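Local coordinates for protein acetyl-CoA acetyltransferase (Mycobacterium smegmatis, PDB 4EGV) that is a monomeric thiolase-like protein of the thiolase family that probably has acyltransferase activity, at residues P317-A322 against S413-G418; M302-L307 against A437-Q442; A250-I255 against P260-A265; V462-T467 against L495-D500. All coordinates share one frame; numbering follows the deposited sequence.

Contact 1 of 4, residues P317-A322 against S413-G418; sequences PASVTA and SKYSVG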
loop_
_atom_site.group_PDB
_atom_site.type_symbol
_atom_site.label_atom_id
_atom_site.label_comp_id
_atom_site.label_asym_id
_atom_site.label_seq_id
_atom_site.Cartn_x
_atom_site.Cartn_y
_atom_site.Cartn_z
ATOM N N PRO A 317 10.604 8.714 4.169
ATOM C CA PRO A 317 10.641 8.896 5.621
ATOM C C PRO A 317 9.260 9.036 6.260
ATOM O O PRO A 317 9.103 8.671 7.392
ATOM C CB PRO A 317 11.454 10.182 5.806
ATOM C CG PRO A 317 12.132 10.400 4.522
ATOM C CD PRO A 317 11.303 9.794 3.459
ATOM N N ALA A 318 8.281 9.557 5.534
ATOM C CA ALA A 318 6.887 9.633 6.000
ATOM C C ALA A 318 6.261 8.270 6.300
ATOM O O ALA A 318 5.443 8.141 7.180
ATOM C CB ALA A 318 6.021 10.415 5.027
ATOM N N SER A 319 6.657 7.236 5.593
ATOM C CA SER A 319 6.089 5.934 5.860
ATOM C C SER A 319 6.614 5.379 7.157
ATOM O O SER A 319 5.919 4.745 7.895
ATOM C CB SER A 319 6.359 4.993 4.687
ATOM O OG SER A 319 6.005 5.632 3.474
ATOM N N VAL A 320 7.870 5.621 7.419
ATOM C CA VAL A 320 8.534 5.124 8.590
ATOM C C VAL A 320 8.013 5.863 9.812
ATOM O O VAL A 320 7.743 5.260 10.835
ATOM C CB VAL A 320 10.055 5.345 8.455
ATOM C CG1 VAL A 320 10.809 4.852 9.693
ATOM C CG2 VAL A 320 10.576 4.709 7.169
ATOM N N THR A 321 7.863 7.172 9.682
ATOM C CA THR A 321 7.307 8.003 10.709
ATOM C C THR A 321 5.913 7.535 11.111
ATOM O O THR A 321 5.592 7.504 12.305
ATOM C CB THR A 321 7.267 9.471 10.265
ATOM O OG1 THR A 321 8.573 9.860 9.859
ATOM C CG2 THR A 321 6.833 10.409 11.418
ATOM N N ALA A 322 5.099 7.161 10.125
ATOM C CA ALA A 322 3.758 6.637 10.374
ATOM C C ALA A 322 3.835 5.380 11.172
ATOM O O ALA A 322 3.100 5.235 12.130
ATOM C CB ALA A 322 2.974 6.411 9.076
ATOM N N SER A 413 3.291 7.647 -1.901
ATOM C CA SER A 413 2.847 9.022 -1.559
ATOM C C SER A 413 2.175 9.063 -0.197
ATOM O O SER A 413 2.218 10.048 0.482
ATOM C CB SER A 413 1.878 9.611 -2.605
ATOM O OG SER A 413 2.403 9.610 -3.892
ATOM N N LYS A 414 1.530 7.966 0.162
ATOM C CA LYS A 414 0.659 7.892 1.311
ATOM C C LYS A 414 0.856 6.571 2.053
ATOM O O LYS A 414 0.977 5.508 1.447
ATOM C CB LYS A 414 -0.798 8.028 0.872
ATOM C CG LYS A 414 -1.318 9.421 0.846
ATOM C CD LYS A 414 -2.601 9.444 0.063
ATOM C CE LYS A 414 -3.205 10.852 -0.039
ATOM N NZ LYS A 414 -4.700 10.795 -0.255
ATOM N N TYR A 415 0.883 6.665 3.380
ATOM C CA TYR A 415 0.997 5.507 4.232
ATOM C C TYR A 415 0.155 5.608 5.508
ATOM O O TYR A 415 0.145 6.606 6.203
ATOM C CB TYR A 415 2.446 5.265 4.549
ATOM C CG TYR A 415 2.763 3.828 4.670
ATOM C CD1 TYR A 415 3.042 3.073 3.532
ATOM C CD2 TYR A 415 2.830 3.217 5.930
ATOM C CE1 TYR A 415 3.388 1.712 3.616
ATOM C CE2 TYR A 415 3.172 1.862 6.042
ATOM C CZ TYR A 415 3.453 1.106 4.868
ATOM O OH TYR A 415 3.782 -0.226 4.968
ATOM N N SER A 416 -0.578 4.541 5.787
ATOM C CA SER A 416 -1.520 4.463 6.888
ATOM C C SER A 416 -1.285 3.181 7.590
ATOM O O SER A 416 -1.179 2.132 6.996
ATOM C CB SER A 416 -2.962 4.518 6.403
ATOM O OG SER A 416 -3.328 5.826 6.084
ATOM N N VAL A 417 -1.181 3.289 8.890
ATOM C CA VAL A 417 -0.824 2.160 9.715
ATOM C C VAL A 417 -1.902 1.945 10.755
ATOM O O VAL A 417 -2.437 2.870 11.284
ATOM C CB VAL A 417 0.610 2.320 10.373
ATOM C CG1 VAL A 417 0.983 1.070 11.122
ATOM C CG2 VAL A 417 1.653 2.649 9.338
ATOM N N GLY A 418 -2.247 0.695 10.978
ATOM C CA GLY A 418 -3.064 0.293 12.087
ATOM C C GLY A 418 -2.423 -0.859 12.849
ATOM O O GLY A 418 -1.812 -1.755 12.278
#
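In the layered alpha/beta architecture of the thiolase fold, Ser319 and Ala322 at the start of helix 317-330 pack against Tyr415 and Val417 of strand 414-421, an inner strand of the large mixed sheet. Helix and strand segments run nearly parallel, their axes 13° apart and 7.9 Å from each other at closest approach. The strand alternates: Tyr415 and Val417 project toward the helix, whereas Lys414 and Ser416 project away, and Ser416 OG hydrogen-bonds to Asp301 OD1 on the adjacent strand.

Ser319 meets the phenol ring from above. Its CB lies over one face, 4.1 Å from the centroid of the Tyr415 ring and displaced toward the CG end, which makes a CH-pi contact. The hydroxyl bends back along its own chain: with chi1 at -49° OG sits beside the backbone N and pairs with Ser316 OG, and its contact with the tyrosine is van der Waals, Ser319 OG to Tyr415 CB 3.7 Å. Ile353 of helix 348-357 touches both Ser319 and Tyr415.

One turn further along, Ala322 comes to the edge of the same ring instead, its CB near the ring plane, a loose 4.5 Å from Tyr415 CD2 and 4.0 Å from Tyr415 O. This methyl group therefore fits between tyrosine and valine. Val417 has CG1 anti to its backbone N (chi1 -175°), which leaves the other branch to meet the helix: Val417 CG2 lies 4.0 Å from Ala322 CB and 3.9 Å from the carbonyl carbon of Ala322.

Contact 2 of 4, residues M302-L307 against A437-Q442; sequences MKEPKL and AEHDAQ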
loop_
_atom_site.group_PDB
_atom_site.type_symbol
_atom_site.label_atom_id
_atom_site.label_comp_id
_atom_site.label_asym_id
_atom_site.label_seq_id
_atom_site.Cartn_x
_atom_site.Cartn_y
_atom_site.Cartn_z
HETATM N N MSE A 302 0.368 9.273 7.129
HETATM C CA MSE A 302 1.359 10.192 6.618
HETATM C C MSE A 302 1.298 10.385 5.118
HETATM O O MSE A 302 0.687 9.610 4.421
HETATM C CB MSE A 302 2.752 9.759 7.054
HETATM C CG MSE A 302 3.003 9.899 8.567
HETATM SE SE MSE A 302 2.945 11.730 9.275
HETATM C CE MSE A 302 4.353 12.576 8.191
ATOM N N LYS A 303 1.929 11.447 4.633
ATOM C CA LYS A 303 1.915 11.801 3.217
ATOM C C LYS A 303 3.244 12.398 2.771
ATOM O O LYS A 303 3.790 13.225 3.470
ATOM C CB LYS A 303 0.786 12.790 2.950
ATOM C CG LYS A 303 0.770 13.371 1.537
ATOM C CD LYS A 303 -0.244 14.500 1.400
ATOM C CE LYS A 303 -1.645 13.929 1.713
ATOM N NZ LYS A 303 -2.622 14.871 2.329
ATOM N N GLU A 304 3.759 11.973 1.612
ATOM C CA GLU A 304 4.937 12.584 0.967
ATOM C C GLU A 304 4.602 13.755 0.032
ATOM O O GLU A 304 3.456 13.920 -0.368
ATOM C CB GLU A 304 5.717 11.540 0.203
ATOM C CG GLU A 304 6.262 10.420 1.058
ATOM C CD GLU A 304 7.607 10.748 1.766
ATOM O OE1 GLU A 304 8.212 11.833 1.556
ATOM O OE2 GLU A 304 8.080 9.899 2.549
ATOM N N PRO A 305 5.602 14.604 -0.280
ATOM C CA PRO A 305 5.446 15.611 -1.342
ATOM C C PRO A 305 5.654 14.964 -2.703
ATOM O O PRO A 305 6.080 13.823 -2.744
ATOM C CB PRO A 305 6.544 16.626 -1.023
ATOM C CG PRO A 305 7.561 15.870 -0.212
ATOM C CD PRO A 305 6.813 14.838 0.536
ATOM N N LYS A 306 5.355 15.657 -3.803
ATOM C CA LYS A 306 5.488 15.043 -5.136
ATOM C C LYS A 306 6.850 14.482 -5.326
ATOM O O LYS A 306 7.810 14.960 -4.772
ATOM C CB LYS A 306 5.186 15.976 -6.316
ATOM C CG LYS A 306 5.057 17.431 -6.004
ATOM C CD LYS A 306 4.384 18.171 -7.160
ATOM C CE LYS A 306 3.145 18.908 -6.643
ATOM N NZ LYS A 306 2.053 18.922 -7.647
ATOM N N LEU A 307 6.902 13.483 -6.180
ATOM C CA LEU A 307 8.073 12.709 -6.420
ATOM C C LEU A 307 9.315 13.529 -6.667
ATOM O O LEU A 307 10.273 13.297 -6.098
ATOM C CB LEU A 307 7.821 11.686 -7.514
ATOM C CG LEU A 307 8.998 10.834 -7.913
ATOM C CD1 LEU A 307 9.506 10.112 -6.742
ATOM C CD2 LEU A 307 8.575 9.887 -8.978
ATOM N N ALA A 437 3.034 18.419 9.480
ATOM C CA ALA A 437 3.460 19.805 9.312
ATOM C C ALA A 437 4.975 19.955 9.479
ATOM O O ALA A 437 5.595 20.829 8.852
ATOM C CB ALA A 437 2.694 20.737 10.238
ATOM N N GLU A 438 5.571 19.094 10.301
ATOM C CA GLU A 438 7.033 19.041 10.428
ATOM C C GLU A 438 7.697 18.563 9.157
ATOM O O GLU A 438 8.667 19.149 8.718
ATOM C CB GLU A 438 7.472 18.164 11.590
ATOM C CG GLU A 438 7.975 18.944 12.796
ATOM C CD GLU A 438 7.787 18.188 14.112
ATOM O OE1 GLU A 438 8.257 17.029 14.227
ATOM O OE2 GLU A 438 7.156 18.758 15.031
ATOM N N HIS A 439 7.168 17.500 8.567
ATOM C CA HIS A 439 7.690 16.963 7.318
ATOM C C HIS A 439 7.424 17.898 6.140
ATOM O O HIS A 439 8.199 17.926 5.204
ATOM C CB HIS A 439 7.118 15.564 7.051
ATOM C CG HIS A 439 7.817 14.829 5.951
ATOM N ND1 HIS A 439 7.270 14.678 4.697
ATOM C CD2 HIS A 439 9.030 14.224 5.908
ATOM C CE1 HIS A 439 8.113 14.020 3.925
ATOM N NE2 HIS A 439 9.184 13.725 4.637
ATOM N N ASP A 440 6.331 18.658 6.193
ATOM C CA ASP A 440 5.991 19.629 5.152
ATOM C C ASP A 440 6.933 20.817 5.192
ATOM O O ASP A 440 7.091 21.511 4.189
ATOM C CB ASP A 440 4.543 20.132 5.289
ATOM C CG ASP A 440 3.508 19.139 4.755
ATOM O OD1 ASP A 440 3.904 18.213 4.028
ATOM O OD2 ASP A 440 2.303 19.284 5.064
ATOM N N ALA A 441 7.537 21.045 6.362
ATOM C CA ALA A 441 8.518 22.125 6.589
ATOM C C ALA A 441 9.939 21.804 6.096
ATOM O O ALA A 441 10.757 22.716 5.943
ATOM C CB ALA A 441 8.549 22.525 8.073
ATOM N N GLN A 442 10.235 20.527 5.861
ATOM C CA GLN A 442 11.509 20.119 5.248
ATOM C C GLN A 442 11.742 20.841 3.920
ATOM O O GLN A 442 10.790 21.087 3.166
ATOM C CB GLN A 442 11.554 18.608 4.990
ATOM C CG GLN A 442 11.397 17.724 6.213
ATOM C CD GLN A 442 12.625 17.696 7.071
ATOM O OE1 GLN A 442 12.725 18.422 8.062
ATOM N NE2 GLN A 442 13.583 16.869 6.689
#
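Polar proximity comes first: Glu304 directs one carboxylate oxygen at the imidazole of His439, with OE1 3.2 Å from His439 CE1 and near the ring plane. The carboxylate and ring planes are almost perpendicular, 87° apart. As the ring is modelled, Glu304 OE1 faces CE1, and His439 NE2 is farther away at 3.7 Å. The other oxygen, OE2, is held by Ser316 OG and by Ala318 N in the first turn of helix 317-330. Those bonds fix the bent glutamate, and the nearby negative charge would probably favour a protonated imidazole.

Apolar packing does the rest. Pro305 CD lies 3.7 Å from His439 CE1, again near the ring plane, the two side chains crossing at about a right angle. At the root of the histidine, selenomethionine Met302 curls around so that its terminal CE comes 4.2 Å from His439 CB. The imidazole gets to this position because CG stands anti to the backbone N (chi1 -168°), carrying the ring off the helix toward the strand end.

Met302 also touches Ala318 and Ala322 on one helix and Leu435 and Gln436 on the other, so it fills the joint between them. The C-terminal end of helix 432-440 thus packs on the end of strand 294-303 and the loop that follows, where residues 437-442, which belong to the additional C-terminal region of type 1 thiolase-like proteins, meet the thiolase core.

Contact 3 of 4, residues A250-I255 against P260-A265; sequences ASNRMI and PRLMVA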
loop_
_atom_site.group_PDB
_atom_site.type_symbol
_atom_site.label_atom_id
_atom_site.label_comp_id
_atom_site.label_asym_id
_atom_site.label_seq_id
_atom_site.Cartn_x
_atom_site.Cartn_y
_atom_site.Cartn_z
ATOM N N ALA A 250 11.773 -16.341 -21.354
ATOM C CA ALA A 250 10.752 -15.845 -22.271
ATOM C C ALA A 250 9.431 -15.634 -21.520
ATOM O O ALA A 250 8.635 -14.744 -21.861
ATOM C CB ALA A 250 10.570 -16.809 -23.430
ATOM N N SER A 251 9.230 -16.452 -20.487
ATOM C CA SER A 251 8.043 -16.439 -19.622
ATOM C C SER A 251 8.101 -15.299 -18.553
ATOM O O SER A 251 7.108 -14.609 -18.323
ATOM C CB SER A 251 7.908 -17.836 -18.987
ATOM O OG SER A 251 6.820 -17.933 -18.104
ATOM N N ASN A 252 9.270 -15.120 -17.922
ATOM C CA ASN A 252 9.559 -14.098 -16.901
ATOM C C ASN A 252 10.459 -12.992 -17.467
ATOM O O ASN A 252 11.561 -12.731 -16.961
ATOM C CB ASN A 252 10.233 -14.744 -15.673
ATOM C CG ASN A 252 10.458 -13.749 -14.499
ATOM O OD1 ASN A 252 9.655 -12.864 -14.247
ATOM N ND2 ASN A 252 11.532 -13.934 -13.778
ATOM N N ARG A 253 9.979 -12.350 -18.525
ATOM C CA ARG A 253 10.737 -11.306 -19.205
ATOM C C ARG A 253 10.687 -9.948 -18.492
ATOM O O ARG A 253 9.748 -9.632 -17.759
ATOM C CB ARG A 253 10.298 -11.173 -20.673
ATOM C CG ARG A 253 8.847 -10.793 -20.831
ATOM C CD ARG A 253 8.360 -10.661 -22.265
ATOM N NE ARG A 253 7.016 -10.060 -22.250
ATOM C CZ ARG A 253 5.888 -10.671 -21.832
ATOM N NH1 ARG A 253 5.896 -11.944 -21.403
ATOM N NH2 ARG A 253 4.736 -9.999 -21.846
HETATM N N MSE A 254 11.735 -9.167 -18.719
HETATM C CA MSE A 254 11.836 -7.796 -18.258
HETATM C C MSE A 254 10.663 -6.958 -18.790
HETATM O O MSE A 254 10.456 -6.903 -19.984
HETATM C CB MSE A 254 13.192 -7.201 -18.693
HETATM C CG MSE A 254 14.406 -7.717 -17.912
HETATM SE SE MSE A 254 14.311 -7.376 -15.923
HETATM C CE MSE A 254 14.893 -5.489 -15.881
ATOM N N ILE A 255 9.902 -6.336 -17.887
ATOM C CA ILE A 255 8.777 -5.435 -18.225
ATOM C C ILE A 255 9.178 -3.963 -18.116
ATOM O O ILE A 255 9.200 -3.250 -19.084
ATOM C CB ILE A 255 7.549 -5.672 -17.280
ATOM C CG1 ILE A 255 7.033 -7.101 -17.394
ATOM C CG2 ILE A 255 6.374 -4.684 -17.566
ATOM C CD1 ILE A 255 6.003 -7.347 -18.528
ATOM N N PRO A 260 11.309 -8.048 -13.414
ATOM C CA PRO A 260 10.856 -9.123 -14.294
ATOM C C PRO A 260 9.381 -9.367 -14.105
ATOM O O PRO A 260 8.850 -9.106 -13.041
ATOM C CB PRO A 260 11.659 -10.335 -13.844
ATOM C CG PRO A 260 12.459 -9.908 -12.652
ATOM C CD PRO A 260 12.112 -8.537 -12.272
ATOM N N ARG A 261 8.732 -9.856 -15.152
ATOM C CA ARG A 261 7.300 -10.121 -15.139
ATOM C C ARG A 261 6.731 -10.831 -13.908
ATOM O O ARG A 261 5.702 -10.432 -13.462
ATOM C CB ARG A 261 6.874 -10.882 -16.383
ATOM C CG ARG A 261 5.454 -10.603 -16.783
ATOM C CD ARG A 261 4.967 -11.568 -17.849
ATOM N NE ARG A 261 3.819 -12.324 -17.381
ATOM C CZ ARG A 261 3.821 -13.556 -16.863
ATOM N NH1 ARG A 261 4.931 -14.275 -16.717
ATOM N NH2 ARG A 261 2.665 -14.081 -16.477
ATOM N N LEU A 262 7.359 -11.884 -13.376
ATOM C CA LEU A 262 6.737 -12.658 -12.283
ATOM C C LEU A 262 6.637 -11.892 -10.984
ATOM O O LEU A 262 5.906 -12.274 -10.085
ATOM C CB LEU A 262 7.439 -13.987 -12.041
ATOM C CG LEU A 262 7.258 -15.031 -13.131
ATOM C CD1 LEU A 262 7.896 -16.307 -12.692
ATOM C CD2 LEU A 262 5.789 -15.259 -13.446
HETATM N N MSE A 263 7.357 -10.791 -10.915
HETATM C CA MSE A 263 7.453 -9.963 -9.743
HETATM C C MSE A 263 6.440 -8.822 -9.772
HETATM O O MSE A 263 6.391 -8.012 -8.853
HETATM C CB MSE A 263 8.859 -9.392 -9.733
HETATM C CG MSE A 263 9.322 -8.754 -8.451
HETATM SE SE MSE A 263 11.192 -9.298 -8.125
HETATM C CE MSE A 263 10.780 -10.971 -7.257
ATOM N N VAL A 264 5.666 -8.740 -10.848
ATOM C CA VAL A 264 4.614 -7.747 -11.030
ATOM C C VAL A 264 3.558 -8.373 -11.932
ATOM O O VAL A 264 3.900 -8.970 -12.920
ATOM C CB VAL A 264 5.141 -6.411 -11.653
ATOM C CG1 VAL A 264 6.404 -5.917 -10.941
ATOM C CG2 VAL A 264 5.337 -6.492 -13.169
ATOM N N ALA A 265 2.275 -8.280 -11.601
ATOM C CA ALA A 265 1.246 -8.978 -12.402
ATOM C C ALA A 265 -0.136 -8.397 -12.169
ATOM O O ALA A 265 -0.605 -7.578 -12.941
ATOM C CB ALA A 265 1.238 -10.489 -12.121
#
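Asn252 OD1 accepts the backbone N-H of Leu262 in a nearly straight bond, 2.6 Å from Leu262 N to Asn252 OD1 with an angle of 170° at the hydrogen, the donor tilted somewhat from the carbonyl plane. The other end of the amide is equally committed, since ND2 donates to Leu245 O and Thr247 O. Both ends together fix the amide's rotation, and they tie the turn after helix 242-246 to residues 260-265. The buried amide runs alongside Pro260, pointing the same way, while the CG branch point of Leu262 packs 3.7 Å from Asn252 CG.

One residue on from Asn252, Arg253 O accepts from Arg261 N at 2.8 Å. This bond lies at the open end of a short, weakly bonded antiparallel beta-hairpin, strands 254-256 and 259-260, in which Met254 and Pro260 form a non-hydrogen-bonded pair with diverging side chains. Immediately after it the chain enters a 3-10 turn, closed by Met263 N bonding to Pro260 O at 3.1 Å.

Arg261 lies across the hairpin's other strand. Its CG touches Ile255 CD1 at 3.7 Å, and a bend at chi3 (120°) brings the guanidinium round to Ser251, where NH1 makes a weak hydrogen bond to Ser251 O, which lies at the edge of the guanidinium, near its plane. Arg253 crosses the Arg261 side chain obliquely, NH1 against CD; the two guanidinium planes are almost parallel, but Arg253 NH1 is 4.5 Å from Arg261 NE, a proximity of like charges.

Contact 4 of 4, residues V462-T467 against L495-D500; sequences VRYDWT and LLSEGD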
loop_
_atom_site.group_PDB
_atom_site.type_symbol
_atom_site.label_atom_id
_atom_site.label_comp_id
_atom_site.label_asym_id
_atom_site.label_seq_id
_atom_site.Cartn_x
_atom_site.Cartn_y
_atom_site.Cartn_z
ATOM N N VAL A 462 13.640 1.682 -17.558
ATOM C CA VAL A 462 13.506 1.397 -18.969
ATOM C C VAL A 462 12.177 0.694 -19.229
ATOM O O VAL A 462 11.763 -0.180 -18.461
ATOM C CB VAL A 462 14.659 0.518 -19.482
ATOM C CG1 VAL A 462 14.579 0.366 -21.012
ATOM C CG2 VAL A 462 15.994 1.088 -19.099
ATOM N N ARG A 463 11.502 1.070 -20.307
ATOM C CA ARG A 463 10.290 0.354 -20.709
ATOM C C ARG A 463 10.613 -0.688 -21.757
ATOM O O ARG A 463 10.962 -0.354 -22.868
ATOM C CB ARG A 463 9.237 1.302 -21.258
ATOM C CG ARG A 463 8.913 2.472 -20.366
ATOM C CD ARG A 463 7.523 2.990 -20.616
ATOM N NE ARG A 463 6.581 1.897 -20.418
ATOM C CZ ARG A 463 5.342 2.016 -19.954
ATOM N NH1 ARG A 463 4.828 3.207 -19.624
ATOM N NH2 ARG A 463 4.624 0.925 -19.819
ATOM N N TYR A 464 10.501 -1.952 -21.385
ATOM C CA TYR A 464 10.818 -3.068 -22.271
ATOM C C TYR A 464 9.577 -3.533 -23.029
ATOM O O TYR A 464 9.647 -4.356 -23.939
ATOM C CB TYR A 464 11.429 -4.234 -21.503
ATOM C CG TYR A 464 12.684 -3.904 -20.776
ATOM C CD1 TYR A 464 13.895 -3.837 -21.431
ATOM C CD2 TYR A 464 12.670 -3.690 -19.400
ATOM C CE1 TYR A 464 15.072 -3.544 -20.736
ATOM C CE2 TYR A 464 13.838 -3.411 -18.699
ATOM C CZ TYR A 464 15.031 -3.336 -19.374
ATOM O OH TYR A 464 16.165 -3.064 -18.673
ATOM N N ASP A 465 8.441 -2.981 -22.666
ATOM C CA ASP A 465 7.208 -3.323 -23.329
ATOM C C ASP A 465 6.971 -2.428 -24.538
ATOM O O ASP A 465 6.069 -2.682 -25.310
ATOM C CB ASP A 465 6.018 -3.331 -22.338
ATOM C CG ASP A 465 6.039 -2.135 -21.337
ATOM O OD1 ASP A 465 7.133 -1.639 -20.991
ATOM O OD2 ASP A 465 4.963 -1.680 -20.881
ATOM N N TRP A 466 7.814 -1.412 -24.711
ATOM C CA TRP A 466 7.816 -0.579 -25.910
ATOM C C TRP A 466 8.934 -0.988 -26.847
ATOM O O TRP A 466 9.961 -1.470 -26.405
ATOM C CB TRP A 466 7.959 0.893 -25.523
ATOM C CG TRP A 466 6.775 1.475 -24.805
ATOM C CD1 TRP A 466 5.707 0.798 -24.328
ATOM C CD2 TRP A 466 6.571 2.845 -24.438
ATOM N NE1 TRP A 466 4.831 1.644 -23.709
ATOM C CE2 TRP A 466 5.338 2.914 -23.755
ATOM C CE3 TRP A 466 7.302 4.030 -24.630
ATOM C CZ2 TRP A 466 4.806 4.135 -23.261
ATOM C CZ3 TRP A 466 6.767 5.260 -24.140
ATOM C CH2 TRP A 466 5.531 5.292 -23.472
ATOM N N THR A 467 8.716 -0.824 -28.145
ATOM C CA THR A 467 9.797 -0.850 -29.126
ATOM C C THR A 467 9.819 0.471 -29.896
ATOM O O THR A 467 8.819 0.861 -30.450
ATOM C CB THR A 467 9.673 -2.030 -30.075
ATOM O OG1 THR A 467 9.510 -3.209 -29.295
ATOM C CG2 THR A 467 10.908 -2.157 -31.009
ATOM N N LEU A 495 23.226 1.295 -22.002
ATOM C CA LEU A 495 23.807 1.518 -20.675
ATOM C C LEU A 495 22.779 1.332 -19.551
ATOM O O LEU A 495 23.110 0.744 -18.525
ATOM C CB LEU A 495 24.491 2.899 -20.576
ATOM C CG LEU A 495 25.226 3.180 -19.258
ATOM C CD1 LEU A 495 26.589 2.439 -19.133
ATOM C CD2 LEU A 495 25.380 4.662 -19.049
ATOM N N LEU A 496 21.550 1.825 -19.747
ATOM C CA LEU A 496 20.482 1.685 -18.742
ATOM C C LEU A 496 19.955 0.252 -18.577
ATOM O O LEU A 496 19.590 -0.160 -17.462
ATOM C CB LEU A 496 19.311 2.628 -19.007
ATOM C CG LEU A 496 19.566 4.128 -19.163
ATOM C CD1 LEU A 496 18.316 4.875 -19.587
ATOM C CD2 LEU A 496 20.121 4.727 -17.914
ATOM N N SER A 497 19.937 -0.504 -19.676
ATOM C CA SER A 497 19.447 -1.887 -19.657
ATOM C C SER A 497 20.471 -2.925 -19.206
ATOM O O SER A 497 20.110 -3.916 -18.569
ATOM C CB SER A 497 18.937 -2.301 -21.035
ATOM O OG SER A 497 18.134 -1.303 -21.633
ATOM N N GLU A 498 21.739 -2.702 -19.551
ATOM C CA GLU A 498 22.759 -3.742 -19.451
ATOM C C GLU A 498 23.976 -3.390 -18.596
ATOM O O GLU A 498 24.701 -4.287 -18.179
ATOM C CB GLU A 498 23.239 -4.140 -20.854
ATOM C CG GLU A 498 22.205 -4.904 -21.712
ATOM C CD GLU A 498 22.752 -5.392 -23.084
ATOM O OE1 GLU A 498 23.859 -4.972 -23.532
ATOM O OE2 GLU A 498 22.043 -6.205 -23.722
ATOM N N GLY A 499 24.047 -2.147 -18.164
ATOM C CA GLY A 499 25.100 -1.713 -17.271
ATOM C C GLY A 499 24.684 -1.096 -15.948
ATOM O O GLY A 499 23.751 -1.521 -15.345
ATOM N N ASP A 500 25.403 -0.086 -15.505
ATOM C CA ASP A 500 25.120 0.617 -14.269
ATOM C C ASP A 500 25.315 2.106 -14.511
ATOM O O ASP A 500 26.426 2.574 -14.642
ATOM C CB ASP A 500 26.054 0.109 -13.176
ATOM C CG ASP A 500 25.576 0.426 -11.807
ATOM O OD1 ASP A 500 24.920 1.435 -11.634
ATOM O OD2 ASP A 500 25.901 -0.314 -10.885
#
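A small helix-against-strand packing contact joins Val462 at the end of strand 453-463, and Tyr464 just beyond it, to Leu496 and Ser497 in the last turn of helix 490-498. It lies within the additional C-terminal domain, whose five antiparallel strands, with this helix inserted between the third and fourth, are consistent with its assignment to the OB clan.

The valine is the apolar link. Val462 has CG1 anti to its backbone N (chi1 -174°), and CG2, the branch beside that N, meets the helix 3.7 Å from Leu496 CB, the two side chains crossing at a slant. CG1 faces Ser497 instead and also sits 3.9 Å above one face of the Tyr464 ring, toward its rim, so the valine packs on the helix and the phenol at once.

Tyr464 reaches the helix with the far end of its ring: OH is 3.6 Å from Ser497 CA, and CE1 lies 3.9 Å from Ser497 OG. His469 meets the phenol edge-to-face.

Both hydroxyls already have partners. Tyr464 OH hydrogen-bonds to Asp257 OD1, in the turn of hairpin 254-260. Ser497 OG, beside its own backbone N (chi1 -45°), bonds back to Val493 O one turn earlier in the helix. At 4.0 Å, Tyr464 OH and Ser497 OG are not hydrogen-bonded, so between these two segments the contact is van der Waals packing, while the tyrosine's polar end ties the C-terminal domain to the hairpin.

In the fold
The four contacts fall into two touching pairs. Contacts 1 and 2, with centres 11 Å apart, share the large mixed sheet: their strands 414-421 and 294-303 are neighbours in it, joined by probable hydrogen bonds such as Tyr415 O to Met302 N at 2.8 Å. Contact 1 is also nested along the chain inside the loop closed by contact 2. Contacts 3 and 4 lie 14 Å apart between centres and meet through a probable backbone hydrogen bond, Tyr464 N to Ile255 O at 2.9 Å, joining the hairpin to the C-terminal domain. Between pairs nothing touches; contacts 2 and 4 come nearest, about 13 Å between closest atoms, and helix 432-440 leads on to strand 453-463.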